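Local atomic coordinates of pyruvate kinase (Cryptosporidium parvum, PDB entry 4DRS), a protein that probably catalyses the last step of glycolysis, in which phosphoenolpyruvate and ADP are converted to pyruvate and ATP. Residues Lys45-Cys50 with Gly462-Arg467; Ser55-Glu60 with Leu89-Glu94; Ile63-Lys68 with Phe370-Val375; Ala351-Ser356 with Ala383-Cys388. One frame throughout, in Å; residues are numbered along the deposited sequence.

Three of the four contacts join neighbouring helices round a closed eight-stranded parallel barrel, and the fourth docks a second domain on it. Contact 2 joins helices 59-68 and 82-97. Contact 3 joins helix 59-68 to helix 371-386, about 300 residues later, and so completes the ring where strands 47-51 and 358-361 are neighbours. Contact 4 uses the far end of helix 371-386, against helix 342-354. Contact 1 starts at strand 47-51 and reaches the alpha/beta domain; all the other contacts fall between its two segments in sequence. It touches contacts 3 and 4, with centres about 15 and 14 Å away, whereas contacts 2 and 4 lie about 29 Å apart. Barrel closure and domain docking therefore share one region.

Contact 1 (Lys45-Cys50 with Gly462-Arg467); sequences KTQIIC and GLKIAR. With SO4 (sulfate ion), chain D.
The backbones of Thr-46 and Arg-467 come within 5.0 Å at their CA atoms, and those of Gln-47 and Ile-465 within 5.9 Å, as the start of strand 47-51 runs past the irregular segment that follows helix 457-462. Gln-47 is the principal bridge. With its chain folded at chi2 (-76°), it lays CG against the carbonyl O of Lys-464 and turns its amide to the next bend of the loop, where NE2 donates to Ala-466 O at 2.8 Å. The acceptor lies close to the amide plane, and the bond is nearly straight (166°), but NE2 approaches from above the carbonyl plane. The same nitrogen also donates to Val-469 O and OE1 is bonded to Ser-71 OG, so both ends of this buried amide are engaged and its rotation is fixed. A water 2.9 Å from Gln-47 OE1 accepts from Lys-464 NZ at 2.7 Å. That ammonium group also reaches a sulfate, probably from the crystallisation liquor, with NZ 3.1 Å from O4. Arg-467 works differently: its CG packs 3.8 Å from Lys-45 CB, and its guanidinium passes Thr-46 OG1, which stands over the rim of one face. The polar ends look elsewhere, Arg-467 NH2 to Ser-356 O and Thr-46 OG1 to Glu-386. A loop of the alpha/beta domain is thus docked on the barrel. Ile-465 rests on strands 72-76 and 358-361, while Ile-48 and Cys-50 turn to helix 371-386.

Contact 2 (Ser55-Glu60 with Leu89-Glu94); sequences SCNNVE and LQNIRE. With ACT (acetate ion), chain I.
Asn-91 and the turn Asn-57 to Val-59 join two successive outer helices of the TIM barrel, helix 82-97 and the start of helix 59-68. The side chain of Asn-91 points at the turn. Its CG lies beside the backbone N (chi1 -71°), which brings the amide up to the carbonyl of Asn-57, and ND2 donates to Asn-57 O at 2.7 Å. The bond is nearly straight at 167°; the acceptor sits close to the amide plane of Asn-91, while the donor is tilted 26° from the plane of the carbonyl. Val-59 meets the same helix through one methyl. CG2 is 3.9 Å from Asn-91 OD1, and it also touches the extended chain of Glu-94 at about a right angle, 3.7 Å from the carboxylate carbon CD. One hydrogen bond is thus joined by the packing of a single valine methyl against an amide and a carboxylate-bearing chain, near the surface. The turn is braced locally as well: Asn-58 occupies the N-cap position of helix 59-68, with OD1 bonded to Ser-61 OG, and Asn-57 OD1 is bonded to Thr-88 OG1, so Asn-57 is tied to helix 82-97 by its side chain as well as by its carbonyl. Leu-62 also packs on Asn-91 and Ile-92. Elsewhere on helix 82-97, Leu-89 CD1 covers one face of the Arg-93 guanidinium, and at its edge NH1 donates to O of an acetate, probably from the crystallisation liquor, at 3.1 Å.

Contact 3 (Ile63-Lys68 with Phe370-Val375); sequences IGLIDK and FPFDAV
The Phe-372 ring presents its edge to helix 59-68, with Gly-64 C and Leu-65 N lying in the ring plane beyond the rim and Lys-68 CG also at the edge, near that plane. CE1 comes 3.7 Å from Gly-64 CA, an oblique approach, and 3.9 Å from Leu-65 N. Because Gly-64 carries no side chain on this helix face, the ring can close directly on the backbone. Further along, the packing is aliphatic. Leu-65 and Val-375 meet at about a right angle, CD2 to CG2 at 3.6 Å, and the other methyl of Val-375, CG1, lies equally close to Lys-68 CB. That methyl is carried there by a first torsion of -175°, which sets CG1 opposite the backbone N and leaves CG2 for Leu-65, so that one valine fills both positions. Lys-68 bends at chi2 and lays its chain across Phe-372: CG and CD run past Phe-372 O and CE reaches Phe-372 CB at 4.0 Å, with NZ beyond. The axes of 63-68 and 371-375 approach to 9.2 Å and run in nearly the same direction, 18° apart, as neighbouring helices of a beta/alpha barrel do. Helix 59-68 follows strand 47-51 and helix 371-386 follows strand 358-361, adjacent strands where the barrel closes. Thr-365 of the short helix 363-366 touches Leu-65, Pro-371 and Val-375, and Leu-361 of strand 358-361 lies against Val-375.

Contact 4 (Ala351-Ser356 with Ala383-Cys388); sequences AVLDGS and AQAETC
In Val-352 a first torsion of 173° sets CG1 opposite the backbone N and hands that methyl to Glu-386, while in Leu-353 a chi1 of -72° swings the isobutyl group over to Ala-385 and Cys-388. These two consecutive residues near the end of helix 342-354 thus share the C-terminal part of segment 383-388. Val-352 CG1 lies 3.8 Å from Glu-386 CG, the two side chains meeting at about a right angle, and Val-352 CB faces the methyl of Ala-385 at 4.1 Å. Leu-353 leans in with CD2, which sits 3.3 Å from Ala-385 O and 4.0 Å from Cys-388 CB. Helix 342-354 finishes in a Schellman motif, Gly-355 adopting a positive phi of 117° while Ser-356 N bonds back to Ala-351 O at 3.1 Å. Across the way, Thr-387 folds its hydroxyl back on its own segment, OG1 donating in the carbonyl plane to Gln-384 O at 2.6 Å. The outer side is covered by the second subunit, whose Lys-311, Phe-307 and Val-308 pack on Leu-353, Ala-385 and Cys-388 respectively. Side-chain contacts between the two segments are mainly aliphatic, with no polar bond joining them, and the polar end of Glu-386 is directed elsewhere: OE1 accepts from Lys-45 N, and the carboxylate holds Thr-46 as well. This is consistent with van der Waals packing holding the pair together, while Glu-386 links it to Lys-45 and Thr-46, just before strand 47-51.

Contact 1 (Lys45-Cys50 with Gly462-Arg467)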
# COMPACT_ATOMS: atom_id res chain seq x y z
N LYS A 45 -1.86 27.81 5.22
CA LYS A 45 -2.18 27.08 6.45
C LYS A 45 -1.11 27.28 7.52
O LYS A 45 -1.42 27.44 8.70
CB LYS A 45 -2.37 25.59 6.18
CG LYS A 45 -3.60 25.28 5.36
CD LYS A 45 -3.63 23.81 4.98
CE LYS A 45 -4.75 23.53 3.99
NZ LYS A 45 -6.06 24.01 4.52
N THR A 46 0.15 27.27 7.09
CA THR A 46 1.27 27.46 8.00
C THR A 46 1.22 28.86 8.62
O THR A 46 1.10 29.86 7.92
CB THR A 46 2.61 27.24 7.29
OG1 THR A 46 2.56 25.98 6.59
CG2 THR A 46 3.77 27.21 8.29
N GLN A 47 1.31 28.89 9.95
CA GLN A 47 1.27 30.14 10.69
C GLN A 47 2.61 30.86 10.61
O GLN A 47 3.66 30.23 10.44
CB GLN A 47 0.88 29.87 12.14
CG GLN A 47 -0.41 29.09 12.33
CD GLN A 47 -1.67 29.92 12.11
OE1 GLN A 47 -1.62 31.06 11.65
NE2 GLN A 47 -2.82 29.33 12.44
N ILE A 48 2.56 32.18 10.73
CA ILE A 48 3.77 33.00 10.62
C ILE A 48 3.98 33.82 11.89
O ILE A 48 3.10 34.59 12.29
CB ILE A 48 3.72 33.93 9.38
CG1 ILE A 48 3.78 33.10 8.09
CG2 ILE A 48 4.86 34.94 9.42
CD1 ILE A 48 3.61 33.91 6.82
N ILE A 49 5.14 33.62 12.50
CA ILE A 49 5.58 34.42 13.64
C ILE A 49 6.56 35.49 13.16
O ILE A 49 7.50 35.19 12.42
CB ILE A 49 6.26 33.54 14.72
CG1 ILE A 49 5.30 32.45 15.21
CG2 ILE A 49 6.74 34.40 15.88
CD1 ILE A 49 5.91 31.50 16.23
N CYS A 50 6.33 36.74 13.58
CA CYS A 50 7.25 37.85 13.28
C CYS A 50 7.81 38.42 14.56
O CYS A 50 7.08 38.68 15.51
CB CYS A 50 6.55 38.97 12.52
SG CYS A 50 5.84 38.48 10.93
N GLY A 462 -4.34 31.48 21.29
CA GLY A 462 -3.59 30.26 21.55
C GLY A 462 -3.48 29.41 20.30
O GLY A 462 -2.47 28.73 20.10
N LEU A 463 -4.52 29.46 19.47
CA LEU A 463 -4.59 28.65 18.26
C LEU A 463 -3.78 29.21 17.09
O LEU A 463 -3.75 28.61 16.00
CB LEU A 463 -6.05 28.45 17.84
CG LEU A 463 -6.89 27.46 18.65
CD1 LEU A 463 -8.36 27.61 18.28
CD2 LEU A 463 -6.44 26.02 18.46
N LYS A 464 -3.11 30.33 17.30
CA LYS A 464 -2.37 30.99 16.23
C LYS A 464 -1.05 30.30 15.90
O LYS A 464 -0.34 30.73 14.98
CB LYS A 464 -2.18 32.48 16.52
CG LYS A 464 -3.48 33.29 16.55
CD LYS A 464 -4.50 32.85 15.51
CE LYS A 464 -4.09 33.20 14.08
NZ LYS A 464 -4.77 32.31 13.09
N ILE A 465 -0.73 29.24 16.62
CA ILE A 465 0.44 28.41 16.31
C ILE A 465 0.05 27.04 15.72
O ILE A 465 0.92 26.21 15.43
CB ILE A 465 1.36 28.21 17.53
CG1 ILE A 465 0.56 27.73 18.75
CG2 ILE A 465 2.16 29.49 17.81
CD1 ILE A 465 1.40 27.02 19.79
N ALA A 466 -1.25 26.80 15.55
CA ALA A 466 -1.73 25.55 14.98
C ALA A 466 -1.98 25.70 13.48
O ALA A 466 -2.71 26.60 13.06
CB ALA A 466 -3.00 25.10 15.69
N ARG A 467 -1.38 24.82 12.69
CA ARG A 467 -1.49 24.89 11.23
C ARG A 467 -2.94 24.79 10.75
O ARG A 467 -3.71 23.94 11.23
CB ARG A 467 -0.65 23.80 10.56
CG ARG A 467 -0.56 23.98 9.05
CD ARG A 467 -0.07 22.73 8.34
NE ARG A 467 1.38 22.65 8.33
CZ ARG A 467 2.09 21.96 7.44
NH1 ARG A 467 1.48 21.29 6.47
NH2 ARG A 467 3.42 21.94 7.52
S SO4 D . -7.49 34.51 11.76
O1 SO4 D . -8.84 35.02 11.44
O2 SO4 D . -6.95 33.75 10.62
O3 SO4 D . -6.61 35.68 12.03
O4 SO4 D . -7.58 33.64 12.96
O HOH W 1 -4.20 31.80 10.47

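Contact 2 (Ser55-Glu60 with Leu89-Glu94)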
# COMPACT_ATOMS: atom_id res chain seq x y z
N SER A 55 12.53 48.31 13.74
CA SER A 55 12.10 48.49 12.35
C SER A 55 10.58 48.43 12.13
O SER A 55 10.10 48.90 11.10
CB SER A 55 12.80 47.49 11.43
OG SER A 55 14.18 47.78 11.32
N CYS A 56 9.85 47.84 13.07
CA CYS A 56 8.41 47.65 12.90
C CYS A 56 7.63 47.76 14.21
O CYS A 56 6.63 47.07 14.42
CB CYS A 56 8.12 46.31 12.21
SG CYS A 56 8.77 44.87 13.11
N ASN A 57 8.08 48.66 15.08
CA ASN A 57 7.52 48.83 16.41
C ASN A 57 6.22 49.66 16.47
O ASN A 57 5.49 49.59 17.46
CB ASN A 57 8.56 49.45 17.34
CG ASN A 57 8.11 49.45 18.78
OD1 ASN A 57 7.61 48.45 19.28
ND2 ASN A 57 8.28 50.58 19.45
N ASN A 58 5.96 50.44 15.43
CA ASN A 58 4.79 51.32 15.42
C ASN A 58 3.53 50.66 14.88
O ASN A 58 3.60 49.65 14.16
CB ASN A 58 5.10 52.63 14.67
CG ASN A 58 5.33 52.40 13.18
OD1 ASN A 58 6.23 51.66 12.78
ND2 ASN A 58 4.53 53.06 12.36
N VAL A 59 2.37 51.23 15.24
CA VAL A 59 1.05 50.70 14.88
C VAL A 59 0.90 50.46 13.37
O VAL A 59 0.46 49.38 12.96
CB VAL A 59 -0.08 51.64 15.37
CG1 VAL A 59 -1.44 51.16 14.89
CG2 VAL A 59 -0.07 51.75 16.89
N GLU A 60 1.26 51.45 12.57
CA GLU A 60 1.15 51.37 11.12
C GLU A 60 1.90 50.15 10.56
O GLU A 60 1.35 49.41 9.74
CB GLU A 60 1.64 52.66 10.47
CG GLU A 60 1.27 52.80 9.00
CD GLU A 60 -0.23 52.74 8.75
OE1 GLU A 60 -0.99 53.45 9.45
OE2 GLU A 60 -0.66 51.98 7.85
N LEU A 89 3.96 46.20 23.11
CA LEU A 89 2.76 45.45 23.44
C LEU A 89 1.48 46.25 23.17
O LEU A 89 0.52 45.72 22.61
CB LEU A 89 2.81 44.99 24.90
CG LEU A 89 1.61 44.22 25.47
CD1 LEU A 89 1.37 42.93 24.70
CD2 LEU A 89 1.84 43.94 26.94
N GLN A 90 1.48 47.51 23.58
CA GLN A 90 0.34 48.40 23.36
C GLN A 90 0.09 48.60 21.87
O GLN A 90 -1.06 48.59 21.41
CB GLN A 90 0.59 49.76 24.00
CG GLN A 90 0.52 49.76 25.52
CD GLN A 90 0.73 51.15 26.09
OE1 GLN A 90 1.72 51.82 25.79
NE2 GLN A 90 -0.20 51.58 26.93
N ASN A 91 1.18 48.78 21.13
CA ASN A 91 1.13 48.94 19.69
C ASN A 91 0.58 47.70 18.97
O ASN A 91 -0.24 47.83 18.07
CB ASN A 91 2.50 49.33 19.15
CG ASN A 91 2.89 50.75 19.53
OD1 ASN A 91 2.11 51.47 20.15
ND2 ASN A 91 4.09 51.16 19.14
N ILE A 92 1.03 46.51 19.40
CA ILE A 92 0.52 45.25 18.84
C ILE A 92 -1.00 45.16 19.03
O ILE A 92 -1.73 44.88 18.08
CB ILE A 92 1.21 44.01 19.47
CG1 ILE A 92 2.69 43.96 19.09
CG2 ILE A 92 0.52 42.72 19.01
CD1 ILE A 92 3.54 43.05 19.97
N ARG A 93 -1.46 45.44 20.25
CA ARG A 93 -2.88 45.36 20.58
C ARG A 93 -3.73 46.43 19.89
O ARG A 93 -4.85 46.14 19.47
CB ARG A 93 -3.09 45.36 22.10
CG ARG A 93 -2.79 43.99 22.70
CD ARG A 93 -2.82 43.96 24.21
NE ARG A 93 -2.55 42.60 24.68
CZ ARG A 93 -2.21 42.26 25.92
NH1 ARG A 93 -2.08 43.18 26.86
NH2 ARG A 93 -2.00 40.99 26.21
N GLU A 94 -3.19 47.64 19.76
CA GLU A 94 -3.86 48.70 19.02
C GLU A 94 -3.97 48.32 17.54
O GLU A 94 -5.03 48.48 16.93
CB GLU A 94 -3.11 50.03 19.18
CG GLU A 94 -3.79 51.21 18.48
CD GLU A 94 -3.11 52.55 18.76
OE1 GLU A 94 -2.35 52.67 19.75
OE2 GLU A 94 -3.34 53.49 17.97
C ACT I . -2.31 46.10 28.71
O ACT I . -1.74 46.17 27.60
OXT ACT I . -2.34 45.05 29.39
CH3 ACT I . -2.99 47.33 29.25

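Contact 3 (Ile63-Lys68 with Phe370-Val375)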
# COMPACT_ATOMS: atom_id res chain seq x y z
N ILE A 63 0.14 46.81 11.68
CA ILE A 63 -1.02 46.58 10.82
C ILE A 63 -0.57 45.97 9.50
O ILE A 63 -1.14 44.97 9.03
CB ILE A 63 -1.80 47.89 10.57
CG1 ILE A 63 -2.54 48.33 11.84
CG2 ILE A 63 -2.79 47.73 9.42
CD1 ILE A 63 -3.11 49.73 11.75
N GLY A 64 0.47 46.56 8.90
CA GLY A 64 1.07 46.04 7.68
C GLY A 64 1.47 44.58 7.82
O GLY A 64 1.16 43.77 6.95
N LEU A 65 2.14 44.25 8.92
CA LEU A 65 2.56 42.87 9.19
C LEU A 65 1.39 41.89 9.28
O LEU A 65 1.50 40.76 8.80
CB LEU A 65 3.42 42.80 10.46
CG LEU A 65 4.80 43.45 10.40
CD1 LEU A 65 5.42 43.46 11.80
CD2 LEU A 65 5.71 42.75 9.41
N ILE A 66 0.29 42.33 9.88
CA ILE A 66 -0.94 41.54 9.89
C ILE A 66 -1.44 41.30 8.46
O ILE A 66 -1.78 40.17 8.09
CB ILE A 66 -2.04 42.19 10.78
CG1 ILE A 66 -1.55 42.33 12.23
CG2 ILE A 66 -3.34 41.38 10.71
CD1 ILE A 66 -2.43 43.17 13.12
N ASP A 67 -1.47 42.36 7.65
CA ASP A 67 -1.94 42.27 6.26
C ASP A 67 -1.08 41.34 5.41
O ASP A 67 -1.59 40.70 4.48
CB ASP A 67 -2.02 43.66 5.62
CG ASP A 67 -3.20 44.47 6.12
OD1 ASP A 67 -4.10 43.90 6.79
OD2 ASP A 67 -3.24 45.69 5.85
N LYS A 68 0.21 41.27 5.73
CA LYS A 68 1.14 40.43 4.99
C LYS A 68 1.08 38.97 5.45
O LYS A 68 1.53 38.08 4.74
CB LYS A 68 2.57 40.97 5.10
CG LYS A 68 2.77 42.44 4.76
CD LYS A 68 2.56 42.74 3.28
CE LYS A 68 2.68 44.23 3.01
NZ LYS A 68 2.27 44.57 1.61
N PHE A 370 13.80 45.73 5.00
CA PHE A 370 12.58 45.38 4.27
C PHE A 370 11.72 44.35 5.03
O PHE A 370 11.65 43.18 4.63
CB PHE A 370 12.92 44.87 2.86
CG PHE A 370 13.74 45.83 2.05
CD1 PHE A 370 13.14 46.88 1.35
CD2 PHE A 370 15.13 45.70 1.98
CE1 PHE A 370 13.90 47.77 0.61
CE2 PHE A 370 15.89 46.59 1.24
CZ PHE A 370 15.28 47.63 0.55
N PRO A 371 11.05 44.79 6.11
CA PRO A 371 10.26 43.89 6.96
C PRO A 371 8.99 43.38 6.27
O PRO A 371 8.66 42.20 6.40
CB PRO A 371 9.89 44.77 8.17
CG PRO A 371 10.77 45.97 8.09
CD PRO A 371 11.01 46.17 6.62
N PHE A 372 8.30 44.26 5.55
CA PHE A 372 7.03 43.92 4.89
C PHE A 372 7.20 42.97 3.71
O PHE A 372 6.40 42.05 3.53
CB PHE A 372 6.29 45.18 4.46
CG PHE A 372 6.00 46.13 5.58
CD1 PHE A 372 4.94 45.91 6.45
CD2 PHE A 372 6.81 47.25 5.77
CE1 PHE A 372 4.68 46.79 7.48
CE2 PHE A 372 6.55 48.14 6.81
CZ PHE A 372 5.49 47.90 7.66
N ASP A 373 8.24 43.20 2.91
CA ASP A 373 8.56 42.34 1.77
C ASP A 373 8.80 40.89 2.17
O ASP A 373 8.28 39.97 1.53
CB ASP A 373 9.79 42.89 1.01
CG ASP A 373 9.49 44.18 0.27
OD1 ASP A 373 8.43 44.26 -0.40
OD2 ASP A 373 10.33 45.11 0.33
N ALA A 374 9.57 40.69 3.24
CA ALA A 374 9.93 39.36 3.73
C ALA A 374 8.72 38.50 4.11
O ALA A 374 8.57 37.38 3.63
CB ALA A 374 10.90 39.46 4.90
N VAL A 375 7.85 39.05 4.97
CA VAL A 375 6.64 38.36 5.41
C VAL A 375 5.80 37.93 4.21
O VAL A 375 5.35 36.78 4.14
CB VAL A 375 5.77 39.25 6.32
CG1 VAL A 375 4.57 38.48 6.85
CG2 VAL A 375 6.59 39.78 7.48

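Contact 4 (Ala351-Ser356 with Ala383-Cys388)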
# COMPACT_ATOMS: atom_id res chain seq x y z
N ALA A 351 10.63 23.38 5.07
CA ALA A 351 10.18 23.35 6.46
C ALA A 351 8.68 23.05 6.51
O ALA A 351 8.25 22.21 7.30
CB ALA A 351 10.51 24.64 7.19
N VAL A 352 7.90 23.71 5.66
CA VAL A 352 6.46 23.42 5.55
C VAL A 352 6.22 21.96 5.14
O VAL A 352 5.36 21.28 5.71
CB VAL A 352 5.75 24.39 4.57
CG1 VAL A 352 4.30 23.96 4.33
CG2 VAL A 352 5.79 25.82 5.10
N LEU A 353 7.00 21.48 4.18
CA LEU A 353 6.85 20.11 3.69
C LEU A 353 7.31 19.07 4.72
O LEU A 353 6.82 17.94 4.73
CB LEU A 353 7.55 19.94 2.35
CG LEU A 353 6.86 20.63 1.17
CD1 LEU A 353 7.75 20.65 -0.06
CD2 LEU A 353 5.52 19.97 0.86
N ASP A 354 8.25 19.45 5.59
CA ASP A 354 8.68 18.58 6.67
C ASP A 354 7.58 18.39 7.72
O ASP A 354 7.59 17.42 8.47
CB ASP A 354 9.96 19.11 7.33
CG ASP A 354 11.19 19.01 6.41
OD1 ASP A 354 11.11 18.37 5.34
OD2 ASP A 354 12.24 19.59 6.76
N GLY A 355 6.64 19.33 7.77
CA GLY A 355 5.48 19.24 8.66
C GLY A 355 5.39 20.34 9.70
O GLY A 355 4.64 20.23 10.67
N SER A 356 6.16 21.40 9.50
CA SER A 356 6.18 22.53 10.43
C SER A 356 4.83 23.26 10.54
O SER A 356 4.18 23.53 9.53
CB SER A 356 7.28 23.51 10.01
OG SER A 356 7.61 24.36 11.08
N ALA A 383 2.20 28.98 1.05
CA ALA A 383 1.02 28.62 0.25
C ALA A 383 1.41 27.73 -0.93
O ALA A 383 0.72 26.76 -1.24
CB ALA A 383 0.30 29.87 -0.23
N GLN A 384 2.52 28.07 -1.58
CA GLN A 384 3.02 27.31 -2.71
C GLN A 384 3.47 25.90 -2.29
O GLN A 384 3.15 24.92 -2.97
CB GLN A 384 4.15 28.08 -3.40
CG GLN A 384 4.24 27.90 -4.91
CD GLN A 384 2.92 28.13 -5.64
OE1 GLN A 384 2.21 29.10 -5.39
NE2 GLN A 384 2.61 27.24 -6.56
N ALA A 385 4.17 25.81 -1.16
CA ALA A 385 4.66 24.52 -0.65
C ALA A 385 3.51 23.60 -0.25
O ALA A 385 3.58 22.38 -0.41
CB ALA A 385 5.61 24.73 0.52
N GLU A 386 2.44 24.20 0.26
CA GLU A 386 1.23 23.46 0.65
C GLU A 386 0.48 22.83 -0.54
O GLU A 386 -0.28 21.88 -0.35
CB GLU A 386 0.32 24.35 1.50
CG GLU A 386 0.84 24.56 2.91
CD GLU A 386 0.34 25.82 3.60
OE1 GLU A 386 -0.63 26.46 3.12
OE2 GLU A 386 0.91 26.19 4.65
N THR A 387 0.70 23.35 -1.75
CA THR A 387 0.12 22.72 -2.95
C THR A 387 0.86 21.43 -3.35
O THR A 387 0.34 20.63 -4.13
CB THR A 387 0.04 23.67 -4.17
OG1 THR A 387 1.36 23.97 -4.65
CG2 THR A 387 -0.68 24.96 -3.82
N CYS A 388 2.06 21.23 -2.81
CA CYS A 388 2.88 20.05 -3.09
C CYS A 388 2.52 18.86 -2.20
O CYS A 388 3.09 17.77 -2.36
CB CYS A 388 4.36 20.38 -2.91
SG CYS A 388 4.97 21.67 -4.02